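Local atomic coordinates of phage-related protein (Bordetella bronchiseptica RB50, PDB entry 3BJQ), a protein that is probably the major capsid protein of a Bordetella prophage, assembling with copies of itself into the shell that encloses the phage genome. Residues E[22-27]-E[115-120]; E[27-32]-E[122-127]; E[38-43]-E[78-83]; E[142-147]-E[307-312]; E[148-153]-E[311-316]. One frame throughout, in Å; residues are numbered along the deposited sequence.

Contact 1: E[22-27]-E[115-120]; sequences RGYRQS and VLRIMA. With PG4 (tetraethylene glycol), chain V.
Leu116 holds its CB squarely above the ring of Tyr24, a CH-pi contact in which the carbon stands 3.8 Å from the ring centroid and 1° off the ring normal. The two side chains run past each other in opposite directions: Leu116 CD1 doubles back toward the root of the tyrosine, 3.8 Å from Tyr24 CB, while the phenol carries on over the helix toward Arg117. Chi1 of Tyr24 makes this reach possible, since a CG anti to the backbone N (-178°) turns the ring to the helix and brings Tyr24 OH within 3.2 Å of Arg117 CB. Gln26 then fixes the phenol from the loop side. Its bent chain returns the amide toward the tyrosine, and Gln26 NE2 donates to Tyr24 OH over 2.9 Å in an almost straight bond (175°), with the oxygen in the amide plane. The same amide is shared with a tetraethylene glycol, probably from the crystallisation liquor: O1 of the glycol accepts from Gln26 NE2 at 2.8 Å and, at the guanidinium edge, from Arg117 NE at 2.6 Å. The guanidinium, turned nearly perpendicular to the Tyr24 ring, adds a bond from NH2 to the glycol's O2. Beyond it, Tyr58 of a second subunit makes a cation-pi contact with Arg117, and Asn59 of that subunit accepts from NH2. A long helix, 105-131, with an N-terminal loop running along it and a neighbouring subunit at its flank, is consistent with the spine helix of the HK97-like capsid fold.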
# COMPACT_ATOMS: atom_id res chain seq x y z
N ARG E 22 10.72 -13.41 20.81
CA ARG E 22 12.04 -12.89 20.40
C ARG E 22 12.32 -11.48 20.88
O ARG E 22 13.47 -11.09 20.98
CB ARG E 22 12.19 -12.89 18.88
CG ARG E 22 12.18 -14.25 18.29
CD ARG E 22 12.54 -14.17 16.85
NE ARG E 22 12.55 -15.50 16.25
CZ ARG E 22 11.50 -16.08 15.68
NH1 ARG E 22 10.33 -15.44 15.61
NH2 ARG E 22 11.62 -17.30 15.15
N GLY E 23 11.27 -10.72 21.17
CA GLY E 23 11.39 -9.38 21.73
C GLY E 23 11.41 -9.31 23.24
O GLY E 23 11.52 -8.22 23.80
N TYR E 24 11.31 -10.48 23.91
CA TYR E 24 11.31 -10.57 25.38
C TYR E 24 12.65 -10.13 25.94
O TYR E 24 13.67 -10.63 25.52
CB TYR E 24 11.04 -12.01 25.83
CG TYR E 24 10.95 -12.24 27.33
CD1 TYR E 24 9.74 -12.16 27.99
CD2 TYR E 24 12.07 -12.58 28.08
CE1 TYR E 24 9.64 -12.36 29.36
CE2 TYR E 24 11.99 -12.78 29.47
CZ TYR E 24 10.77 -12.65 30.09
OH TYR E 24 10.64 -12.86 31.43
N ARG E 25 12.61 -9.18 26.88
CA ARG E 25 13.80 -8.62 27.52
C ARG E 25 13.68 -8.69 29.04
O ARG E 25 12.60 -8.58 29.59
CB ARG E 25 13.97 -7.15 27.12
CG ARG E 25 14.05 -6.90 25.62
CD ARG E 25 15.36 -7.40 25.05
NE ARG E 25 15.46 -7.13 23.62
CZ ARG E 25 15.21 -8.00 22.64
NH1 ARG E 25 14.85 -9.26 22.88
NH2 ARG E 25 15.33 -7.59 21.38
N GLN E 26 14.81 -8.91 29.69
CA GLN E 26 14.93 -8.86 31.14
C GLN E 26 16.16 -8.00 31.40
O GLN E 26 17.27 -8.50 31.44
CB GLN E 26 15.11 -10.28 31.70
CG GLN E 26 13.83 -11.04 31.94
CD GLN E 26 13.13 -10.67 33.22
OE1 GLN E 26 13.65 -9.93 34.04
NE2 GLN E 26 11.93 -11.19 33.40
N SER E 27 15.94 -6.71 31.54
CA SER E 27 17.02 -5.74 31.62
C SER E 27 17.95 -5.87 32.84
O SER E 27 19.10 -5.45 32.77
CB SER E 27 16.44 -4.33 31.57
OG SER E 27 15.67 -4.10 32.75
N VAL E 115 6.94 -18.63 31.08
CA VAL E 115 7.96 -19.65 30.80
C VAL E 115 9.29 -19.06 30.32
O VAL E 115 10.36 -19.58 30.65
CB VAL E 115 7.41 -20.74 29.83
CG1 VAL E 115 6.16 -21.34 30.42
CG2 VAL E 115 7.13 -20.17 28.47
N LEU E 116 9.25 -17.94 29.60
CA LEU E 116 10.47 -17.29 29.17
C LEU E 116 11.25 -16.78 30.38
O LEU E 116 12.48 -16.79 30.36
CB LEU E 116 10.17 -16.15 28.17
CG LEU E 116 9.68 -16.59 26.77
CD1 LEU E 116 9.39 -15.40 25.89
CD2 LEU E 116 10.76 -17.48 26.13
N ARG E 117 10.56 -16.33 31.42
CA ARG E 117 11.26 -15.84 32.62
C ARG E 117 11.99 -16.94 33.35
O ARG E 117 13.08 -16.73 33.88
CB ARG E 117 10.34 -15.17 33.62
CG ARG E 117 11.21 -14.51 34.72
CD ARG E 117 10.45 -14.07 35.88
NE ARG E 117 11.27 -13.36 36.88
CZ ARG E 117 11.78 -13.90 37.99
NH1 ARG E 117 11.69 -15.19 38.25
NH2 ARG E 117 12.44 -13.12 38.83
N ILE E 118 11.36 -18.10 33.41
CA ILE E 118 11.97 -19.29 33.96
C ILE E 118 13.25 -19.64 33.20
O ILE E 118 14.27 -19.96 33.80
CB ILE E 118 11.01 -20.49 33.86
CG1 ILE E 118 9.85 -20.34 34.84
CG2 ILE E 118 11.74 -21.78 34.16
CD1 ILE E 118 9.94 -21.26 36.05
N MSE E 119 13.17 -19.61 31.88
CA MSE E 119 14.34 -19.90 31.04
C MSE E 119 15.42 -18.84 31.18
O MSE E 119 16.61 -19.13 31.08
CB MSE E 119 13.92 -20.03 29.57
CG MSE E 119 13.18 -21.33 29.28
SE MSE E 119 12.29 -21.34 27.55
CE MSE E 119 11.52 -23.15 27.66
N ALA E 120 14.99 -17.61 31.38
CA ALA E 120 15.92 -16.49 31.53
C ALA E 120 16.73 -16.58 32.81
O ALA E 120 17.94 -16.27 32.84
CB ALA E 120 15.15 -15.21 31.48
O1 PG4 V . 10.65 -11.00 35.88
C1 PG4 V . 10.91 -9.66 36.32
C2 PG4 V . 11.75 -9.57 37.58
O2 PG4 V . 12.86 -10.47 37.49
C3 PG4 V . 14.14 -9.87 37.71
C4 PG4 V . 15.12 -10.98 38.00
O3 PG4 V . 14.96 -11.30 39.37
C5 PG4 V . 15.65 -12.48 39.79
C6 PG4 V . 15.80 -12.48 41.30
O4 PG4 V . 16.24 -11.25 41.94
C7 PG4 V . 16.85 -10.18 41.18
C8 PG4 V . 15.99 -8.94 40.93
O5 PG4 V . 16.39 -7.82 41.74

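Contact 2: E[27-32]-E[122-127]; sequences STLIGK and AHEHEC
Glu124 spreads its carboxylate across two successive backbone amides of the facing loop, one oxygen to each. Ile30 N donates to Glu124 OE2 at 2.9 Å (167°), meeting the syn lone pair. Gly31 N reaches Glu124 OE1, also at 2.9 Å, from the syn side but 33° out of the carboxylate plane. Beside this pair, Leu29 CB packs 3.4 Å from Glu124 OE1, and Gly31 lies against Cys127, its CA 3.8 Å from Cys127 SG. Lys32 crosses His123 at about a right angle, its CG 3.5 Å from His123 CE1.

A second layer positions the acid. Glu124 leaves the helix with CG anti to the backbone N and then bends at chi2 (79°), which swings the carboxylate round to the amides. Water 1 bridges the loop to it, donating to Thr28 O and, over 2.7 Å, to Glu124 OE2. Trp241 NE1 is a further donor to OE2, while His123 NE2 is bonded to Thr266 OG1. Neutral donors thus compensate this buried carboxylate, two backbone N-H groups, a water and the Trp241 indole, three of them on OE2; so surrounded, it is probably stabilised as the anion.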
# COMPACT_ATOMS: atom_id res chain seq x y z
N SER E 27 15.94 -6.71 31.54
CA SER E 27 17.02 -5.74 31.62
C SER E 27 17.95 -5.87 32.84
O SER E 27 19.10 -5.45 32.77
CB SER E 27 16.44 -4.33 31.57
OG SER E 27 15.67 -4.10 32.75
N THR E 28 17.49 -6.47 33.94
CA THR E 28 18.35 -6.62 35.11
C THR E 28 19.16 -7.93 35.09
O THR E 28 20.03 -8.13 35.96
CB THR E 28 17.57 -6.47 36.44
OG1 THR E 28 16.79 -7.64 36.69
CG2 THR E 28 16.71 -5.21 36.42
N LEU E 29 18.87 -8.82 34.13
CA LEU E 29 19.67 -10.03 33.95
C LEU E 29 20.80 -9.68 32.98
O LEU E 29 20.57 -9.06 31.95
CB LEU E 29 18.83 -11.19 33.43
CG LEU E 29 17.63 -11.59 34.30
CD1 LEU E 29 16.98 -12.80 33.70
CD2 LEU E 29 18.01 -11.87 35.72
N ILE E 30 22.03 -10.07 33.32
CA ILE E 30 23.20 -9.62 32.57
C ILE E 30 23.98 -10.76 31.88
O ILE E 30 24.97 -10.49 31.23
CB ILE E 30 24.13 -8.76 33.46
CG1 ILE E 30 24.61 -9.56 34.68
CG2 ILE E 30 23.38 -7.49 33.92
CD1 ILE E 30 25.94 -9.14 35.23
N GLY E 31 23.50 -12.00 31.99
CA GLY E 31 24.19 -13.15 31.39
C GLY E 31 24.49 -13.01 29.91
O GLY E 31 25.59 -13.34 29.45
N LYS E 32 23.55 -12.47 29.16
CA LYS E 32 23.73 -12.24 27.72
C LYS E 32 24.72 -11.12 27.41
O LYS E 32 25.15 -10.96 26.27
CB LYS E 32 22.38 -11.96 27.06
CG LYS E 32 21.39 -13.08 27.24
CD LYS E 32 19.99 -12.77 26.73
CE LYS E 32 19.19 -14.07 26.55
NZ LYS E 32 17.81 -13.89 25.99
N ALA E 122 17.28 -19.44 34.51
CA ALA E 122 18.15 -20.61 34.39
C ALA E 122 19.40 -20.25 33.58
O ALA E 122 20.52 -20.65 33.92
CB ALA E 122 17.43 -21.75 33.73
N HIS E 123 19.21 -19.47 32.52
CA HIS E 123 20.34 -18.98 31.70
C HIS E 123 21.30 -18.12 32.52
O HIS E 123 22.51 -18.24 32.43
CB HIS E 123 19.81 -18.21 30.50
CG HIS E 123 20.87 -17.62 29.65
ND1 HIS E 123 21.27 -16.30 29.77
CD2 HIS E 123 21.66 -18.17 28.70
CE1 HIS E 123 22.24 -16.06 28.90
NE2 HIS E 123 22.49 -17.18 28.24
N GLU E 124 20.73 -17.22 33.32
CA GLU E 124 21.50 -16.37 34.19
C GLU E 124 22.40 -17.19 35.12
O GLU E 124 23.58 -16.88 35.32
CB GLU E 124 20.57 -15.49 35.05
CG GLU E 124 21.32 -14.37 35.82
CD GLU E 124 21.67 -13.14 34.93
OE1 GLU E 124 21.56 -13.24 33.70
OE2 GLU E 124 22.05 -12.06 35.47
N HIS E 125 21.84 -18.24 35.70
CA HIS E 125 22.60 -19.09 36.60
C HIS E 125 23.71 -19.89 35.87
O HIS E 125 24.83 -20.03 36.37
CB HIS E 125 21.64 -20.03 37.33
CG HIS E 125 22.33 -20.84 38.39
ND1 HIS E 125 23.06 -21.97 38.10
CD2 HIS E 125 22.44 -20.64 39.72
CE1 HIS E 125 23.57 -22.45 39.22
NE2 HIS E 125 23.22 -21.66 40.22
N GLU E 126 23.41 -20.41 34.69
CA GLU E 126 24.43 -21.13 33.92
C GLU E 126 25.57 -20.24 33.45
O GLU E 126 26.70 -20.68 33.33
CB GLU E 126 23.82 -21.90 32.74
CG GLU E 126 23.82 -23.40 33.01
CD GLU E 126 25.21 -23.89 33.53
OE1 GLU E 126 26.25 -23.54 32.91
OE2 GLU E 126 25.25 -24.57 34.58
N CYS E 127 25.27 -18.99 33.16
CA CYS E 127 26.29 -18.04 32.79
C CYS E 127 27.24 -17.76 33.96
O CYS E 127 28.47 -17.77 33.81
CB CYS E 127 25.65 -16.75 32.32
SG CYS E 127 24.87 -16.87 30.70
O HOH W 1 21.62 -10.13 37.31

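Contact 3: E[38-43]-E[78-83]; sequences APVAQY and DPYSIV
Tyr80 is the first residue of 78-83 to meet the other segment, and it does so with its far end. Its CG sits between the backbone N and the carbonyl carbon (chi1 77°), which sends the phenol across to the turn after strand 37-40, where Tyr80 OH donates to Gln42 O over 2.6 Å. The carbonyl oxygen lies at the ring edge, and the hydroxyl approaches it from above the carbonyl plane, 42° out. Ser81 follows with a backbone contact, its CA-H directed at Tyr43 O (CA to O 3.4 Å), while Ser81 OG is 2.7 Å from water 2, which also donates weakly to Tyr43 O. At Ile82 the backbones join: Ile82 N donates to Tyr43 O at 2.7 Å, almost straight (176°) and in the carbonyl plane. The Ile82 side chain then works in two directions. CD1 meets Val40 CG2 tip to tip at 3.8 Å, and the side chain crosses that of Tyr43 at about a right angle, with Ile82 CG2 3.8 Å from Tyr43 CD2. Ile82 O lies at the edge of that ring, whose own hydroxyl is bonded to Asp294. Around this junction, strand 37-40 runs parallel to 264-269, whose Tyr267 packs edge-to-face with Tyr80. Strand 75-81 instead pairs with 44-49 in a two-stranded antiparallel sheet, and Glu94 and Leu95 of a third subunit cover Gln42 and Ala41.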
# COMPACT_ATOMS: atom_id res chain seq x y z
N ALA E 38 24.02 -16.44 19.95
CA ALA E 38 24.51 -16.65 18.62
C ALA E 38 23.93 -17.98 18.13
O ALA E 38 23.87 -18.93 18.91
CB ALA E 38 26.01 -16.70 18.65
N PRO E 39 23.49 -18.05 16.86
CA PRO E 39 22.84 -19.27 16.37
C PRO E 39 23.77 -20.43 16.02
O PRO E 39 24.86 -20.24 15.46
CB PRO E 39 22.10 -18.78 15.12
CG PRO E 39 23.01 -17.71 14.60
CD PRO E 39 23.53 -17.02 15.81
N VAL E 40 23.33 -21.63 16.40
CA VAL E 40 23.93 -22.87 15.99
C VAL E 40 22.80 -23.79 15.49
O VAL E 40 21.62 -23.50 15.67
CB VAL E 40 24.75 -23.59 17.12
CG1 VAL E 40 25.79 -22.72 17.69
CG2 VAL E 40 23.86 -24.14 18.23
N ALA E 41 23.17 -24.87 14.83
CA ALA E 41 22.20 -25.85 14.33
C ALA E 41 22.22 -27.16 15.12
O ALA E 41 21.19 -27.82 15.25
CB ALA E 41 22.48 -26.15 12.87
N GLN E 42 23.39 -27.54 15.63
CA GLN E 42 23.58 -28.82 16.34
C GLN E 42 23.34 -28.74 17.85
O GLN E 42 23.82 -27.82 18.52
CB GLN E 42 25.01 -29.35 16.12
CG GLN E 42 25.39 -29.78 14.69
CD GLN E 42 26.87 -30.27 14.58
OE1 GLN E 42 27.66 -30.15 15.52
NE2 GLN E 42 27.22 -30.83 13.42
N TYR E 43 22.62 -29.74 18.37
CA TYR E 43 22.39 -29.88 19.81
C TYR E 43 23.62 -30.38 20.56
O TYR E 43 23.76 -30.15 21.77
CB TYR E 43 21.22 -30.83 20.09
CG TYR E 43 19.90 -30.15 20.01
CD1 TYR E 43 19.26 -29.95 18.80
CD2 TYR E 43 19.28 -29.69 21.16
CE1 TYR E 43 18.03 -29.30 18.73
CE2 TYR E 43 18.05 -29.04 21.10
CZ TYR E 43 17.44 -28.86 19.88
OH TYR E 43 16.25 -28.21 19.82
N ASP E 78 36.31 -28.11 23.67
CA ASP E 78 35.49 -28.95 24.54
C ASP E 78 34.11 -29.15 23.96
O ASP E 78 33.61 -28.31 23.24
CB ASP E 78 35.38 -28.33 25.95
CG ASP E 78 36.69 -28.39 26.73
OD1 ASP E 78 37.63 -29.03 26.24
OD2 ASP E 78 36.76 -27.82 27.83
N PRO E 79 33.48 -30.28 24.27
CA PRO E 79 32.17 -30.52 23.74
C PRO E 79 31.13 -29.68 24.45
O PRO E 79 31.33 -29.26 25.59
CB PRO E 79 31.93 -32.00 24.06
CG PRO E 79 32.72 -32.24 25.27
CD PRO E 79 33.93 -31.39 25.14
N TYR E 80 30.05 -29.41 23.74
CA TYR E 80 28.90 -28.72 24.32
C TYR E 80 27.69 -29.58 24.08
O TYR E 80 27.65 -30.38 23.15
CB TYR E 80 28.69 -27.34 23.70
CG TYR E 80 28.04 -27.33 22.32
CD1 TYR E 80 26.66 -27.45 22.16
CD2 TYR E 80 28.81 -27.14 21.18
CE1 TYR E 80 26.08 -27.39 20.91
CE2 TYR E 80 28.25 -27.10 19.93
CZ TYR E 80 26.89 -27.22 19.80
OH TYR E 80 26.35 -27.19 18.55
N SER E 81 26.67 -29.38 24.90
CA SER E 81 25.44 -30.10 24.74
C SER E 81 24.26 -29.22 25.13
O SER E 81 24.17 -28.73 26.27
CB SER E 81 25.45 -31.40 25.55
OG SER E 81 24.24 -32.13 25.33
N ILE E 82 23.37 -28.99 24.17
CA ILE E 82 22.19 -28.21 24.42
C ILE E 82 21.13 -29.24 24.79
O ILE E 82 20.84 -30.15 24.00
CB ILE E 82 21.78 -27.40 23.17
CG1 ILE E 82 22.83 -26.32 22.89
CG2 ILE E 82 20.38 -26.79 23.35
CD1 ILE E 82 22.72 -25.68 21.53
N VAL E 83 20.59 -29.13 25.99
CA VAL E 83 19.55 -30.06 26.45
C VAL E 83 18.19 -29.51 26.02
O VAL E 83 17.86 -28.35 26.33
CB VAL E 83 19.61 -30.31 27.99
CG1 VAL E 83 18.38 -31.08 28.48
CG2 VAL E 83 20.87 -31.08 28.35
O HOH W 2 22.74 -32.77 23.16

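Contact 4: E[142-147]-E[307-312]; sequences KVKLVG and LIEDAG
Two flat carboxylates, those of Glu309 and Asp310, lie along the extended chain of Lys144. Its CD lies 3.7 Å from Glu309 OE2, and its CE 3.5 Å from Asp310 OD2. Glu309 crosses the lysine obliquely, whereas Asp310 runs alongside it and points the same way. The ammonium touches neither, so the attraction is probably a loose one. Water 3 joins Glu309 OE2 to Val143 O, weakly at the latter, and water 4 joins Asp310 OD2 to Leu145 O.

Beneath lies a parallel pairing, with strand directions 6° apart. Val143 bonds through both its backbone N and its backbone O, the N donating to Leu307 O and the O accepting from Glu309 N, each at 2.8 Å. Leu145 N then continues the ladder to Glu309 O at 3.0 Å. Lys142, Lys144, Leu307 and Glu309 share one face of the sheet. On the other, Val143 and Ile308 lie side by side, and Leu145 slants across to place its CD1 3.6 Å from Ile308 CG2 and 4.0 Å from Ala311 CB. Strand 142-144 is an edge strand of a six-stranded mixed sheet within this chain, and 305-309 separates it from 245-248, where Ile308 packs on Val245.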
# COMPACT_ATOMS: atom_id res chain seq x y z
N LYS E 142 43.21 -14.68 36.79
CA LYS E 142 42.36 -14.68 37.96
C LYS E 142 43.12 -14.28 39.21
O LYS E 142 44.36 -14.42 39.26
CB LYS E 142 41.72 -16.05 38.16
CG LYS E 142 42.73 -17.17 38.26
CD LYS E 142 42.07 -18.52 38.64
CE LYS E 142 43.09 -19.63 38.55
NZ LYS E 142 42.48 -20.98 38.53
N VAL E 143 42.38 -13.77 40.20
CA VAL E 143 42.90 -13.49 41.53
C VAL E 143 41.80 -13.82 42.53
O VAL E 143 40.62 -13.89 42.18
CB VAL E 143 43.36 -12.01 41.66
CG1 VAL E 143 42.18 -11.08 41.83
CG2 VAL E 143 44.33 -11.85 42.80
N LYS E 144 42.20 -14.09 43.76
CA LYS E 144 41.28 -14.36 44.84
C LYS E 144 41.66 -13.44 45.97
O LYS E 144 42.73 -13.57 46.55
CB LYS E 144 41.40 -15.81 45.29
CG LYS E 144 40.28 -16.25 46.18
CD LYS E 144 40.35 -17.74 46.38
CE LYS E 144 39.23 -18.20 47.27
NZ LYS E 144 39.29 -19.66 47.48
N LEU E 145 40.79 -12.47 46.27
CA LEU E 145 41.09 -11.44 47.23
C LEU E 145 40.82 -11.97 48.61
O LEU E 145 39.76 -12.51 48.86
CB LEU E 145 40.27 -10.19 46.92
CG LEU E 145 40.51 -9.59 45.52
CD1 LEU E 145 39.72 -8.31 45.38
CD2 LEU E 145 42.00 -9.36 45.24
N VAL E 146 41.81 -11.83 49.50
CA VAL E 146 41.76 -12.33 50.87
C VAL E 146 41.96 -11.17 51.85
O VAL E 146 42.73 -10.24 51.58
CB VAL E 146 42.89 -13.36 51.10
CG1 VAL E 146 42.96 -13.78 52.56
CG2 VAL E 146 42.72 -14.57 50.19
N GLY E 147 41.23 -11.22 52.96
CA GLY E 147 41.41 -10.25 54.03
C GLY E 147 41.27 -8.82 53.57
O GLY E 147 40.29 -8.48 52.92
N LEU E 307 38.91 -13.20 36.13
CA LEU E 307 38.10 -13.34 37.33
C LEU E 307 38.78 -12.81 38.60
O LEU E 307 39.92 -13.20 38.92
CB LEU E 307 37.75 -14.81 37.51
CG LEU E 307 36.90 -15.20 38.71
CD1 LEU E 307 35.49 -14.56 38.68
CD2 LEU E 307 36.86 -16.71 38.76
N ILE E 308 38.06 -11.96 39.34
CA ILE E 308 38.51 -11.43 40.63
C ILE E 308 37.55 -11.99 41.67
O ILE E 308 36.49 -11.41 41.91
CB ILE E 308 38.46 -9.89 40.67
CG1 ILE E 308 39.36 -9.28 39.61
CG2 ILE E 308 38.85 -9.35 42.06
CD1 ILE E 308 39.21 -7.76 39.49
N GLU E 309 37.91 -13.10 42.31
CA GLU E 309 37.03 -13.73 43.29
C GLU E 309 37.01 -13.01 44.64
O GLU E 309 38.04 -12.51 45.10
CB GLU E 309 37.47 -15.16 43.59
CG GLU E 309 37.49 -16.15 42.48
CD GLU E 309 37.80 -17.55 43.01
OE1 GLU E 309 36.86 -18.19 43.55
OE2 GLU E 309 38.97 -17.99 42.91
N ASP E 310 35.83 -12.99 45.26
CA ASP E 310 35.63 -12.53 46.64
C ASP E 310 35.81 -11.04 46.93
O ASP E 310 35.92 -10.65 48.10
CB ASP E 310 36.44 -13.41 47.59
CG ASP E 310 36.01 -14.87 47.51
OD1 ASP E 310 34.88 -15.11 47.03
OD2 ASP E 310 36.80 -15.76 47.91
N ALA E 311 35.80 -10.21 45.90
CA ALA E 311 35.92 -8.77 46.08
C ALA E 311 34.91 -8.24 47.11
O ALA E 311 35.25 -7.44 47.97
CB ALA E 311 35.75 -8.06 44.75
N GLY E 312 33.69 -8.74 47.05
CA GLY E 312 32.62 -8.22 47.89
C GLY E 312 32.40 -8.88 49.23
O GLY E 312 31.43 -8.54 49.90
O HOH W 3 40.71 -16.64 41.43
O HOH W 4 39.16 -15.10 49.43

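Contact 5: E[148-153]-E[311-316]; sequences SARWTS and AGLPAA
Arg150 opens a type I beta turn, Arg150 to Ser153, that the C-terminal tail of the chain packs along, and its side chain spans much of that tail. Arg150 CB starts 3.5 Å from Leu313 O. CG moves a little away from the same oxygen, and Arg150 CD comes back to 3.4 Å from Leu313 O. NE is hydrogen-bonded to Leu145 O, in the loop before the turn. Beyond it the guanidinium lies with one face against Leu313, whose CB and CD1 both approach CZ, and at its edge NH1 donates to Pro314 O over 2.9 Å (154°), in the guanidinium plane. NH2, at the end, meets Leu313 CD1. The extended chain from CG to NE gives this reach, so one arginine grips the tail by both its polar edge and its flat face.

The turn's next two residues fasten the tail further. Trp151 N donates to Ala311 O at 2.9 Å, in the carbonyl plane and on a lone pair, and the methyl of Ala311 covers one face of the indole, CB standing 3.8 Å from the centroid of the five-membered ring. The indole N-H is used by Asp161, on helix 158-173, which ties the turn to the next element of the fold. Thr152 has OG1 between its backbone N and carbonyl carbon (chi1 49°), the rotation that directs the hydroxyl to the tail: OG1 donates to Leu313 O at 2.7 Å. Farther along, Ala315 CB rests 3.6 Å from Ser153 CB.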
# COMPACT_ATOMS: atom_id res chain seq x y z
N SER E 148 42.26 -8.00 53.89
CA SER E 148 42.24 -6.56 53.60
C SER E 148 42.37 -6.19 52.12
O SER E 148 42.30 -5.00 51.77
CB SER E 148 43.35 -5.88 54.41
OG SER E 148 44.62 -6.41 54.05
N ALA E 149 42.58 -7.19 51.25
CA ALA E 149 42.61 -6.98 49.81
C ALA E 149 41.19 -6.96 49.26
O ALA E 149 40.98 -6.48 48.14
CB ALA E 149 43.43 -8.06 49.11
N ARG E 150 40.24 -7.49 50.03
CA ARG E 150 38.83 -7.46 49.65
C ARG E 150 38.31 -6.03 49.69
O ARG E 150 38.69 -5.26 50.58
CB ARG E 150 37.98 -8.36 50.54
CG ARG E 150 38.34 -9.80 50.45
CD ARG E 150 37.61 -10.61 51.49
NE ARG E 150 37.85 -12.03 51.29
CZ ARG E 150 37.38 -13.00 52.06
NH1 ARG E 150 36.63 -12.72 53.10
NH2 ARG E 150 37.66 -14.26 51.76
N TRP E 151 37.41 -5.71 48.75
CA TRP E 151 36.98 -4.33 48.49
C TRP E 151 36.19 -3.68 49.61
O TRP E 151 35.97 -2.46 49.60
CB TRP E 151 36.18 -4.29 47.19
CG TRP E 151 37.00 -4.57 45.95
CD1 TRP E 151 38.25 -5.12 45.89
CD2 TRP E 151 36.58 -4.37 44.59
NE1 TRP E 151 38.66 -5.21 44.59
CE2 TRP E 151 37.65 -4.79 43.77
CE3 TRP E 151 35.43 -3.86 44.00
CZ2 TRP E 151 37.60 -4.71 42.39
CZ3 TRP E 151 35.38 -3.78 42.61
CH2 TRP E 151 36.46 -4.19 41.83
N THR E 152 35.71 -4.50 50.54
CA THR E 152 35.05 -4.06 51.75
C THR E 152 36.04 -3.43 52.75
O THR E 152 35.64 -2.69 53.65
CB THR E 152 34.35 -5.23 52.44
OG1 THR E 152 35.27 -6.32 52.53
CG2 THR E 152 33.13 -5.68 51.62
N SER E 153 37.33 -3.74 52.60
CA SER E 153 38.36 -3.13 53.41
C SER E 153 38.77 -1.76 52.86
O SER E 153 39.00 -1.61 51.65
CB SER E 153 39.60 -4.01 53.49
OG SER E 153 40.66 -3.33 54.17
N ALA E 311 35.80 -10.21 45.90
CA ALA E 311 35.92 -8.77 46.08
C ALA E 311 34.91 -8.24 47.11
O ALA E 311 35.25 -7.44 47.97
CB ALA E 311 35.75 -8.06 44.75
N GLY E 312 33.69 -8.74 47.05
CA GLY E 312 32.62 -8.22 47.89
C GLY E 312 32.40 -8.88 49.23
O GLY E 312 31.43 -8.54 49.90
N LEU E 313 33.26 -9.81 49.61
CA LEU E 313 33.14 -10.48 50.92
C LEU E 313 33.75 -9.60 52.03
O LEU E 313 34.69 -8.84 51.78
CB LEU E 313 33.84 -11.85 50.91
CG LEU E 313 33.21 -13.06 50.23
CD1 LEU E 313 34.13 -14.26 50.35
CD2 LEU E 313 31.80 -13.39 50.79
N PRO E 314 33.22 -9.71 53.26
CA PRO E 314 33.77 -8.96 54.39
C PRO E 314 35.25 -9.22 54.57
O PRO E 314 35.68 -10.37 54.42
CB PRO E 314 32.98 -9.49 55.59
CG PRO E 314 31.72 -9.98 55.03
CD PRO E 314 32.06 -10.53 53.67
N ALA E 315 36.02 -8.18 54.88
CA ALA E 315 37.48 -8.30 55.06
C ALA E 315 37.83 -9.07 56.32
O ALA E 315 38.76 -9.88 56.33
CB ALA E 315 38.12 -6.92 55.09
N ALA E 316 37.10 -8.77 57.39
CA ALA E 316 37.29 -9.43 58.67
C ALA E 316 36.04 -10.25 58.98
O ALA E 316 34.91 -9.77 58.79
CB ALA E 316 37.54 -8.39 59.77
OXT ALA E 316 36.14 -11.40 59.42

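From the N terminus, the loop after helix 15-22 meets helix 105-131 first in contact 1 and, one step later, in contact 2. The two share Ser27, touch through Leu29 and Ala120, and cross along the chain, so loop and helix advance together. Contact 3 closes a shorter loop within both, joining the end of strand 37-40 to the end of 75-81. After the long helix, contacts 4 and 5 open one after the other and end on the same C-terminal stretch, 307-316, sharing Ala311 and Gly312. Contacts 3 and 5 lie on opposite sides of the chain's centre, about 38 Å apart between centres.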